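Local coordinates for putative sporulation-specific glycosylase ydhD (Bacillus subtilis subsp. subtilis str. 168, PDB 3CZ8), which probably hydrolyses glycosidic bonds of a polysaccharide during sporulation, through the family 18 glycoside hydrolase domain that makes up this chain, at residues T10-V15 / S34-F39; Y166-I171 / E206-Q211; I219-Y224 / I303-L308. The protein carries 1 engineered substitution. All coordinates share one frame; numbering follows the deposited sequence.

How the contacts relate
From the N terminus, contact 1 comes first, closing the 18-residue connection between segments 10-15 and 34-39 of two antiparallel strands. Contact 2 then closes a loop of 34 residues, running through strand 177-181, and joins two helices of the outer shell. Contact 3 spans 78 residues, which include a separate five-stranded antiparallel sheet, and pairs strand 217-220 with strand 302-310. The three follow one another in series, neither nested nor crossed. Strand 302-310, paired with both 217-220 and 9-17, closes the barrel, with Tyr14 N lying 2.8 Å from Ala305 O; contact 1 continues the wall to strand 35-42. Contact 2 touches neither, its centre lying 21 Å from that of contact 3.

Contact 1 of 3, residues T10-V15 / S34-F39; sequences TLSFYV and SSISIF
Ser34 turns its OG anti to the backbone N (chi1 -170°), which carries the hydroxyl back to Val15. There OG donates to Val15 O at 2.7 Å, in the carbonyl plane and on a lone pair. Phe39 holds CG anti to its own carbonyl carbon (chi1 -84°), and one face of the ring receives Leu11 CD2, 4.3 Å from Phe39 CG, while Phe13 CB comes in at the ring's edge. Between these ends lies an antiparallel ladder, with Phe13 and Ser37 as the hydrogen-bonded pair; Ser37 N reaches Phe13 O at 2.8 Å. Strand 9-17 is the first of eight strands in this family 18 TIM barrel, but runs antiparallel to 35-42 and 302-310, unlike the all-parallel textbook fold. Phe13 and Ser37 face the interior, where Phe13 meets the ring of Trp306 edge-to-face, and Phe39 lies about 6 Å, side chain to side chain, from Glu120, the predicted proton donor. Serine suits this wall, being short enough to admit a water that bonds Ser35 OG, Ser37 OG and Phe13 O, the last at 2.9 Å; Ser37 OG also bonds Thr116. On the other face, Ile36 uses both branches, CG2 lying 3.7 Å from Ser12 CB and CG1 4.0 Å from Tyr14 CB. Ser12 OG bonds Gln307 on adjacent strand 302-310, and Tyr14 OH bonds Glu248 of the second subunit.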
loop_
_atom_site.group_PDB
_atom_site.type_symbol
_atom_site.label_atom_id
_atom_site.label_comp_id
_atom_site.label_asym_id
_atom_site.label_seq_id
_atom_site.Cartn_x
_atom_site.Cartn_y
_atom_site.Cartn_z
ATOM N N THR A 10 0.168 -5.239 5.902
ATOM C CA THR A 10 -1.071 -5.977 6.129
ATOM C C THR A 10 -2.184 -5.371 5.271
ATOM O O THR A 10 -2.527 -4.193 5.420
ATOM C CB THR A 10 -1.483 -5.963 7.619
ATOM O OG1 THR A 10 -0.413 -6.484 8.420
ATOM C CG2 THR A 10 -2.743 -6.803 7.847
ATOM N N LEU A 11 -2.730 -6.177 4.365
ATOM C CA LEU A 11 -3.846 -5.739 3.538
ATOM C C LEU A 11 -5.170 -5.956 4.264
ATOM O O LEU A 11 -5.401 -7.004 4.865
ATOM C CB LEU A 11 -3.854 -6.464 2.184
ATOM C CG LEU A 11 -4.880 -6.010 1.138
ATOM C CD1 LEU A 11 -4.519 -4.637 0.563
ATOM C CD2 LEU A 11 -5.012 -7.037 0.027
ATOM N N SER A 12 -6.027 -4.946 4.210
ATOM C CA SER A 12 -7.383 -5.087 4.691
ATOM C C SER A 12 -8.379 -4.328 3.821
ATOM O O SER A 12 -8.045 -3.300 3.227
ATOM C CB SER A 12 -7.488 -4.675 6.164
ATOM O OG SER A 12 -7.364 -3.280 6.325
ATOM N N PHE A 13 -9.593 -4.868 3.741
ATOM C CA PHE A 13 -10.698 -4.272 2.997
ATOM C C PHE A 13 -11.665 -3.584 3.964
ATOM O O PHE A 13 -12.140 -4.195 4.924
ATOM C CB PHE A 13 -11.415 -5.362 2.196
ATOM C CG PHE A 13 -12.479 -4.847 1.264
ATOM C CD1 PHE A 13 -13.826 -4.926 1.617
ATOM C CD2 PHE A 13 -12.136 -4.300 0.026
ATOM C CE1 PHE A 13 -14.819 -4.468 0.755
ATOM C CE2 PHE A 13 -13.123 -3.842 -0.848
ATOM C CZ PHE A 13 -14.466 -3.926 -0.479
ATOM N N TYR A 14 -11.954 -2.313 3.719
ATOM C CA TYR A 14 -12.761 -1.554 4.666
ATOM C C TYR A 14 -13.959 -0.876 4.031
ATOM O O TYR A 14 -13.945 -0.535 2.848
ATOM C CB TYR A 14 -11.898 -0.586 5.503
ATOM C CG TYR A 14 -11.571 0.741 4.849
ATOM C CD1 TYR A 14 -12.222 1.905 5.248
ATOM C CD2 TYR A 14 -10.602 0.837 3.850
ATOM C CE1 TYR A 14 -11.926 3.125 4.670
ATOM C CE2 TYR A 14 -10.301 2.067 3.256
ATOM C CZ TYR A 14 -10.972 3.203 3.670
ATOM O OH TYR A 14 -10.693 4.423 3.101
ATOM N N VAL A 15 -15.000 -0.692 4.834
ATOM C CA VAL A 15 -16.297 -0.252 4.339
ATOM C C VAL A 15 -16.525 1.238 4.606
ATOM O O VAL A 15 -16.380 1.705 5.738
ATOM C CB VAL A 15 -17.427 -1.143 4.933
ATOM C CG1 VAL A 15 -18.796 -0.610 4.599
ATOM C CG2 VAL A 15 -17.293 -2.574 4.414
ATOM N N SER A 34 -19.266 0.179 10.094
ATOM C CA SER A 34 -18.127 -0.124 9.234
ATOM C C SER A 34 -17.476 -1.442 9.614
ATOM O O SER A 34 -17.772 -2.015 10.662
ATOM C CB SER A 34 -17.102 1.014 9.283
ATOM O OG SER A 34 -16.102 0.843 8.292
ATOM N N SER A 35 -16.596 -1.929 8.746
ATOM C CA SER A 35 -15.861 -3.153 9.023
ATOM C C SER A 35 -14.476 -3.116 8.399
ATOM O O SER A 35 -14.210 -2.312 7.510
ATOM C CB SER A 35 -16.642 -4.395 8.570
ATOM O OG SER A 35 -16.985 -4.322 7.198
ATOM N N ILE A 36 -13.594 -3.975 8.900
ATOM C CA ILE A 36 -12.272 -4.180 8.330
ATOM C C ILE A 36 -12.116 -5.684 8.158
ATOM O O ILE A 36 -12.256 -6.434 9.123
ATOM C CB ILE A 36 -11.157 -3.599 9.252
ATOM C CG1 ILE A 36 -11.070 -2.081 9.090
ATOM C CG2 ILE A 36 -9.799 -4.227 8.965
ATOM C CD1 ILE A 36 -10.298 -1.387 10.194
ATOM N N SER A 37 -11.867 -6.121 6.923
ATOM C CA SER A 37 -11.611 -7.530 6.664
ATOM C C SER A 37 -10.112 -7.751 6.543
ATOM O O SER A 37 -9.493 -7.348 5.556
ATOM C CB SER A 37 -12.350 -8.002 5.409
ATOM O OG SER A 37 -13.682 -7.511 5.389
ATOM N N ILE A 38 -9.544 -8.413 7.521
ATOM C CA ILE A 38 -8.133 -8.658 7.577
ATOM C C ILE A 38 -7.693 -9.837 6.739
ATOM O O ILE A 38 -8.165 -10.903 6.923
ATOM C CB ILE A 38 -7.661 -8.834 9.013
ATOM C CG1 ILE A 38 -7.975 -7.612 9.831
ATOM C CG2 ILE A 38 -6.209 -9.076 9.059
ATOM C CD1 ILE A 38 -8.028 -7.858 11.205
ATOM N N PHE A 39 -6.745 -9.626 5.846
ATOM C CA PHE A 39 -6.258 -10.668 4.964
ATOM C C PHE A 39 -5.177 -11.487 5.626
ATOM O O PHE A 39 -4.512 -10.991 6.446
ATOM C CB PHE A 39 -5.797 -10.085 3.637
ATOM C CG PHE A 39 -6.903 -9.876 2.669
ATOM C CD1 PHE A 39 -7.071 -10.709 1.603
ATOM C CD2 PHE A 39 -7.807 -8.873 2.842
ATOM C CE1 PHE A 39 -8.100 -10.528 0.760
ATOM C CE2 PHE A 39 -8.819 -8.721 1.987
ATOM C CZ PHE A 39 -8.958 -9.539 0.953
HETATM O O HOH W 1 -14.769 -5.064 5.707
#

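Contact 2 of 3, residues Y166-I171 / E206-Q211; sequences YDYGGI and EFTIAQ
This contact, in the outer shell of the TIM barrel, sets the N-terminal turn of helix 168-174 against the C-terminal part of helix 198-208 and the turn that follows: Tyr168 meets Phe207 and Thr208, and Gly169 meets Gln211. The two helices come before and after strand 177-181, and both Tyr168 and Thr208 rest on Ile180 of that strand, so the contact joins them over the outside of the strand. Tyrosine suits the junction, since its ring packs on Phe207, Thr208 and Ile180 while its OH bonds Pro153 O at the end of strand 147-153. Phe207 holds CG anti to its backbone N (chi1 175°) and extends its ring to Tyr168, the nearest atoms being Phe207 CE2 and Tyr168 CD2 at 3.9 Å. The rings meet obliquely, their planes inclined at 52°. Thr208 offers both branches to the tyrosine: its methyl CG2 lies 3.6 Å from Tyr168 CD2, and OG1 sits in the ring plane at the edge, 3.2 Å from Tyr168 CE2. That hydroxyl is already engaged by Thr204 O one turn back, so threonine can present it to an aromatic C-H edge without leaving its polar need unmet. The start of helix 168-174 carries an N-cap, as Asp167 OD2 accepts weak bonds from Gly169 N and Gly170 N, the latter nearly straight at 166°. Gln211 leans in from the turn, its CB 4.1 Å from Gly169 CA. A water bridges the two backbones, donating to Gly169 O at 2.8 Å and to Gln211 O at 2.6 Å.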
loop_
_atom_site.group_PDB
_atom_site.type_symbol
_atom_site.label_atom_id
_atom_site.label_comp_id
_atom_site.label_asym_id
_atom_site.label_seq_id
_atom_site.Cartn_x
_atom_site.Cartn_y
_atom_site.Cartn_z
ATOM N N TYR A 166 -20.618 -18.175 -9.048
ATOM C CA TYR A 166 -21.141 -17.170 -8.129
ATOM C C TYR A 166 -22.587 -16.830 -8.437
ATOM O O TYR A 166 -22.882 -15.958 -9.253
ATOM C CB TYR A 166 -20.254 -15.919 -8.140
ATOM C CG TYR A 166 -18.813 -16.240 -7.833
ATOM C CD1 TYR A 166 -18.405 -16.476 -6.521
ATOM C CD2 TYR A 166 -17.863 -16.337 -8.852
ATOM C CE1 TYR A 166 -17.087 -16.785 -6.223
ATOM C CE2 TYR A 166 -16.535 -16.651 -8.565
ATOM C CZ TYR A 166 -16.163 -16.872 -7.244
ATOM O OH TYR A 166 -14.872 -17.179 -6.931
ATOM N N ASP A 167 -23.487 -17.547 -7.776
ATOM C CA ASP A 167 -24.914 -17.305 -7.892
ATOM C C ASP A 167 -25.276 -16.113 -7.013
ATOM O O ASP A 167 -25.370 -16.259 -5.805
ATOM C CB ASP A 167 -25.668 -18.562 -7.445
ATOM C CG ASP A 167 -27.173 -18.449 -7.618
ATOM O OD1 ASP A 167 -27.872 -19.418 -7.258
ATOM O OD2 ASP A 167 -27.665 -17.408 -8.108
ATOM N N TYR A 168 -25.502 -14.949 -7.623
ATOM C CA TYR A 168 -25.808 -13.713 -6.880
ATOM C C TYR A 168 -27.079 -13.796 -6.036
ATOM O O TYR A 168 -27.105 -13.307 -4.907
ATOM C CB TYR A 168 -25.909 -12.508 -7.826
ATOM C CG TYR A 168 -24.605 -11.757 -8.076
ATOM C CD1 TYR A 168 -23.369 -12.402 -8.031
ATOM C CD2 TYR A 168 -24.621 -10.399 -8.382
ATOM C CE1 TYR A 168 -22.180 -11.705 -8.270
ATOM C CE2 TYR A 168 -23.445 -9.700 -8.627
ATOM C CZ TYR A 168 -22.232 -10.357 -8.574
ATOM O OH TYR A 168 -21.078 -9.657 -8.821
ATOM N N GLY A 169 -28.123 -14.410 -6.590
ATOM C CA GLY A 169 -29.415 -14.521 -5.914
ATOM C C GLY A 169 -29.365 -15.496 -4.759
ATOM O O GLY A 169 -29.956 -15.250 -3.706
ATOM N N GLY A 170 -28.648 -16.599 -4.960
ATOM C CA GLY A 170 -28.460 -17.611 -3.928
ATOM C C GLY A 170 -27.507 -17.189 -2.820
ATOM O O GLY A 170 -27.722 -17.524 -1.651
ATOM N N ILE A 171 -26.446 -16.474 -3.192
ATOM C CA ILE A 171 -25.477 -15.931 -2.229
ATOM C C ILE A 171 -26.104 -14.773 -1.453
ATOM O O ILE A 171 -26.030 -14.730 -0.223
ATOM C CB ILE A 171 -24.163 -15.472 -2.926
ATOM C CG1 ILE A 171 -23.362 -16.678 -3.433
ATOM C CG2 ILE A 171 -23.282 -14.623 -1.988
ATOM C CD1 ILE A 171 -22.230 -16.296 -4.388
ATOM N N GLU A 206 -27.254 -3.056 -11.817
ATOM C CA GLU A 206 -28.568 -3.355 -12.396
ATOM C C GLU A 206 -28.887 -4.849 -12.351
ATOM O O GLU A 206 -30.022 -5.238 -12.068
ATOM C CB GLU A 206 -28.632 -2.850 -13.842
ATOM C CG GLU A 206 -29.945 -2.169 -14.225
ATOM C CD GLU A 206 -29.897 -0.662 -14.038
ATOM O OE1 GLU A 206 -29.056 -0.001 -14.685
ATOM O OE2 GLU A 206 -30.709 -0.134 -13.254
ATOM N N PHE A 207 -27.871 -5.667 -12.618
ATOM C CA PHE A 207 -27.958 -7.120 -12.518
ATOM C C PHE A 207 -28.095 -7.589 -11.063
ATOM O O PHE A 207 -28.801 -8.562 -10.786
ATOM C CB PHE A 207 -26.727 -7.745 -13.185
ATOM C CG PHE A 207 -26.637 -9.243 -13.054
ATOM C CD1 PHE A 207 -27.401 -10.075 -13.868
ATOM C CD2 PHE A 207 -25.753 -9.823 -12.143
ATOM C CE1 PHE A 207 -27.310 -11.460 -13.760
ATOM C CE2 PHE A 207 -25.652 -11.204 -12.031
ATOM C CZ PHE A 207 -26.431 -12.026 -12.845
ATOM N N THR A 208 -27.431 -6.888 -10.144
ATOM C CA THR A 208 -27.422 -7.263 -8.726
ATOM C C THR A 208 -28.690 -6.859 -7.953
ATOM O O THR A 208 -29.190 -7.626 -7.130
ATOM C CB THR A 208 -26.173 -6.702 -8.001
ATOM O OG1 THR A 208 -25.020 -6.876 -8.830
ATOM C CG2 THR A 208 -25.939 -7.441 -6.701
ATOM N N ILE A 209 -29.211 -5.663 -8.219
ATOM C CA ILE A 209 -30.398 -5.154 -7.517
ATOM C C ILE A 209 -31.701 -5.866 -7.923
ATOM O O ILE A 209 -32.748 -5.668 -7.303
ATOM C CB ILE A 209 -30.564 -3.621 -7.684
ATOM C CG1 ILE A 209 -30.811 -3.267 -9.156
ATOM C CG2 ILE A 209 -29.362 -2.885 -7.078
ATOM C CD1 ILE A 209 -30.934 -1.800 -9.446
ATOM N N ALA A 210 -31.619 -6.683 -8.970
ATOM C CA ALA A 210 -32.718 -7.541 -9.398
ATOM C C ALA A 210 -32.664 -8.881 -8.677
ATOM O O ALA A 210 -33.547 -9.718 -8.853
ATOM C CB ALA A 210 -32.659 -7.754 -10.906
ATOM N N GLN A 211 -31.628 -9.076 -7.861
ATOM C CA GLN A 211 -31.366 -10.364 -7.232
ATOM C C GLN A 211 -31.089 -10.300 -5.733
ATOM O O GLN A 211 -31.306 -11.280 -5.024
ATOM C CB GLN A 211 -30.206 -11.066 -7.946
ATOM C CG GLN A 211 -30.621 -11.827 -9.195
ATOM C CD GLN A 211 -29.436 -12.342 -9.978
ATOM O OE1 GLN A 211 -28.600 -11.565 -10.440
ATOM N NE2 GLN A 211 -29.354 -13.658 -10.134
HETATM O O HOH W 2 -30.496 -12.613 -2.988
#

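Contact 3 of 3, residues I219-Y224 / I303-L308; sequences IGVPLY and IGAWQL
Gly304 O accepts the N-H of Val221 at 2.9 Å, and the adjoining Gly220 CA adds a weaker C-H...O contact to the same oxygen at 3.4 Å. Ile219 O in turn accepts from Gly304 N in an almost straight bond (173° at the hydrogen), although the donor stands well above the carbonyl plane. Glycines let the two strands come close, Gly220 CA lying 4.3 Å from Gly304 CA. This parallel pairing closes the TIM barrel, because strand 302-310 also pairs with strand 9-17; the chain between the segments carries the alpha+beta insertion found in many family 18 chitinases. Trp306 holds CG anti to its carbonyl carbon (chi1 -54°), which brings the indole against Val221 and Leu223. Val221 O takes its N-H at the ring edge, NE1 lying 3.2 Å away in a bent bond (135° at the hydrogen). Leu223 CB lies over the indole face, a CH-pi contact 3.9 Å from the centroid of the five-membered ring. Its place on the last barrel strand is consistent with the tryptophan lining the sugar site in many family 18 enzymes; a glycerol, probably from the crystallisation liquor, lies about 4 Å from its side chain. On the outward face, Val221 CG1 packs on Ile303 CG2 at 3.9 Å beneath helix 285-297.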
loop_
_atom_site.group_PDB
_atom_site.type_symbol
_atom_site.label_atom_id
_atom_site.label_comp_id
_atom_site.label_asym_id
_atom_site.label_seq_id
_atom_site.Cartn_x
_atom_site.Cartn_y
_atom_site.Cartn_z
ATOM N N ILE A 219 -20.060 -1.811 -3.142
ATOM C CA ILE A 219 -19.245 -1.736 -4.363
ATOM C C ILE A 219 -17.759 -1.501 -4.032
ATOM O O ILE A 219 -17.368 -0.416 -3.601
ATOM C CB ILE A 219 -19.780 -0.669 -5.363
ATOM C CG1 ILE A 219 -21.272 -0.888 -5.677
ATOM C CG2 ILE A 219 -18.938 -0.636 -6.645
ATOM C CD1 ILE A 219 -21.630 -2.252 -6.309
ATOM N N GLY A 220 -16.947 -2.537 -4.213
ATOM C CA GLY A 220 -15.501 -2.430 -4.020
ATOM C C GLY A 220 -14.833 -1.647 -5.138
ATOM O O GLY A 220 -15.151 -1.840 -6.308
ATOM N N VAL A 221 -13.914 -0.753 -4.772
ATOM C CA VAL A 221 -13.168 0.050 -5.751
ATOM C C VAL A 221 -11.786 -0.582 -6.061
ATOM O O VAL A 221 -11.292 -1.392 -5.264
ATOM C CB VAL A 221 -13.038 1.537 -5.306
ATOM C CG1 VAL A 221 -14.423 2.178 -5.083
ATOM C CG2 VAL A 221 -12.134 1.688 -4.092
ATOM N N PRO A 222 -11.179 -0.248 -7.229
ATOM C CA PRO A 222 -9.888 -0.842 -7.610
ATOM C C PRO A 222 -8.759 -0.644 -6.603
ATOM O O PRO A 222 -8.640 0.416 -5.988
ATOM C CB PRO A 222 -9.534 -0.121 -8.912
ATOM C CG PRO A 222 -10.811 0.353 -9.443
ATOM C CD PRO A 222 -11.671 0.670 -8.277
ATOM N N LEU A 223 -7.955 -1.684 -6.438
ATOM C CA LEU A 223 -6.715 -1.593 -5.687
ATOM C C LEU A 223 -5.594 -1.079 -6.601
ATOM O O LEU A 223 -4.781 -0.254 -6.180
ATOM C CB LEU A 223 -6.375 -2.972 -5.098
ATOM C CG LEU A 223 -5.078 -3.275 -4.334
ATOM C CD1 LEU A 223 -4.816 -2.324 -3.166
ATOM C CD2 LEU A 223 -5.096 -4.727 -3.863
ATOM N N TYR A 224 -5.583 -1.544 -7.855
ATOM C CA TYR A 224 -4.508 -1.284 -8.829
ATOM C C TYR A 224 -4.975 -0.523 -10.072
ATOM O O TYR A 224 -6.068 -0.783 -10.576
ATOM C CB TYR A 224 -3.933 -2.611 -9.347
ATOM C CG TYR A 224 -3.208 -3.489 -8.351
ATOM C CD1 TYR A 224 -2.039 -3.056 -7.727
ATOM C CD2 TYR A 224 -3.663 -4.783 -8.082
ATOM C CE1 TYR A 224 -1.361 -3.871 -6.828
ATOM C CE2 TYR A 224 -2.990 -5.611 -7.183
ATOM C CZ TYR A 224 -1.841 -5.146 -6.561
ATOM O OH TYR A 224 -1.164 -5.949 -5.673
ATOM N N ILE A 303 -19.465 2.035 -0.321
ATOM C CA ILE A 303 -18.270 1.863 -1.133
ATOM C C ILE A 303 -17.292 1.055 -0.264
ATOM O O ILE A 303 -17.223 1.261 0.948
ATOM C CB ILE A 303 -17.702 3.258 -1.555
ATOM C CG1 ILE A 303 -18.464 3.816 -2.776
ATOM C CG2 ILE A 303 -16.187 3.245 -1.783
ATOM C CD1 ILE A 303 -18.043 3.260 -4.125
ATOM N N GLY A 304 -16.588 0.100 -0.867
ATOM C CA GLY A 304 -15.515 -0.623 -0.171
ATOM C C GLY A 304 -14.156 -0.306 -0.776
ATOM O O GLY A 304 -14.039 -0.146 -1.990
ATOM N N ALA A 305 -13.125 -0.211 0.064
ATOM C CA ALA A 305 -11.784 0.170 -0.403
ATOM C C ALA A 305 -10.660 -0.501 0.383
ATOM O O ALA A 305 -10.915 -1.287 1.299
ATOM C CB ALA A 305 -11.623 1.680 -0.386
ATOM N N TRP A 306 -9.418 -0.184 0.022
ATOM C CA TRP A 306 -8.255 -0.902 0.550
ATOM C C TRP A 306 -7.327 -0.034 1.390
ATOM O O TRP A 306 -7.132 1.145 1.104
ATOM C CB TRP A 306 -7.460 -1.518 -0.600
ATOM C CG TRP A 306 -8.281 -2.388 -1.500
ATOM C CD1 TRP A 306 -8.945 -2.005 -2.638
ATOM C CD2 TRP A 306 -8.527 -3.788 -1.344
ATOM N NE1 TRP A 306 -9.586 -3.085 -3.195
ATOM C CE2 TRP A 306 -9.348 -4.191 -2.419
ATOM C CE3 TRP A 306 -8.131 -4.747 -0.397
ATOM C CZ2 TRP A 306 -9.779 -5.512 -2.578
ATOM C CZ3 TRP A 306 -8.564 -6.055 -0.553
ATOM C CH2 TRP A 306 -9.381 -6.426 -1.639
ATOM N N GLN A 307 -6.752 -0.636 2.426
ATOM C CA GLN A 307 -5.729 0.025 3.234
ATOM C C GLN A 307 -4.580 -0.933 3.536
ATOM O O GLN A 307 -4.777 -2.149 3.646
ATOM C CB GLN A 307 -6.325 0.603 4.525
ATOM C CG GLN A 307 -7.315 -0.313 5.215
ATOM C CD GLN A 307 -7.849 0.234 6.528
ATOM O OE1 GLN A 307 -7.901 1.445 6.746
ATOM N NE2 GLN A 307 -8.265 -0.669 7.409
ATOM N N LEU A 308 -3.379 -0.376 3.643
ATOM C CA LEU A 308 -2.189 -1.137 4.007
ATOM C C LEU A 308 -1.648 -0.608 5.320
ATOM O O LEU A 308 -1.394 0.591 5.449
ATOM C CB LEU A 308 -1.107 -1.026 2.929
ATOM C CG LEU A 308 -1.108 -1.923 1.682
ATOM C CD1 LEU A 308 -1.159 -3.415 2.042
ATOM C CD2 LEU A 308 -2.202 -1.549 0.666
#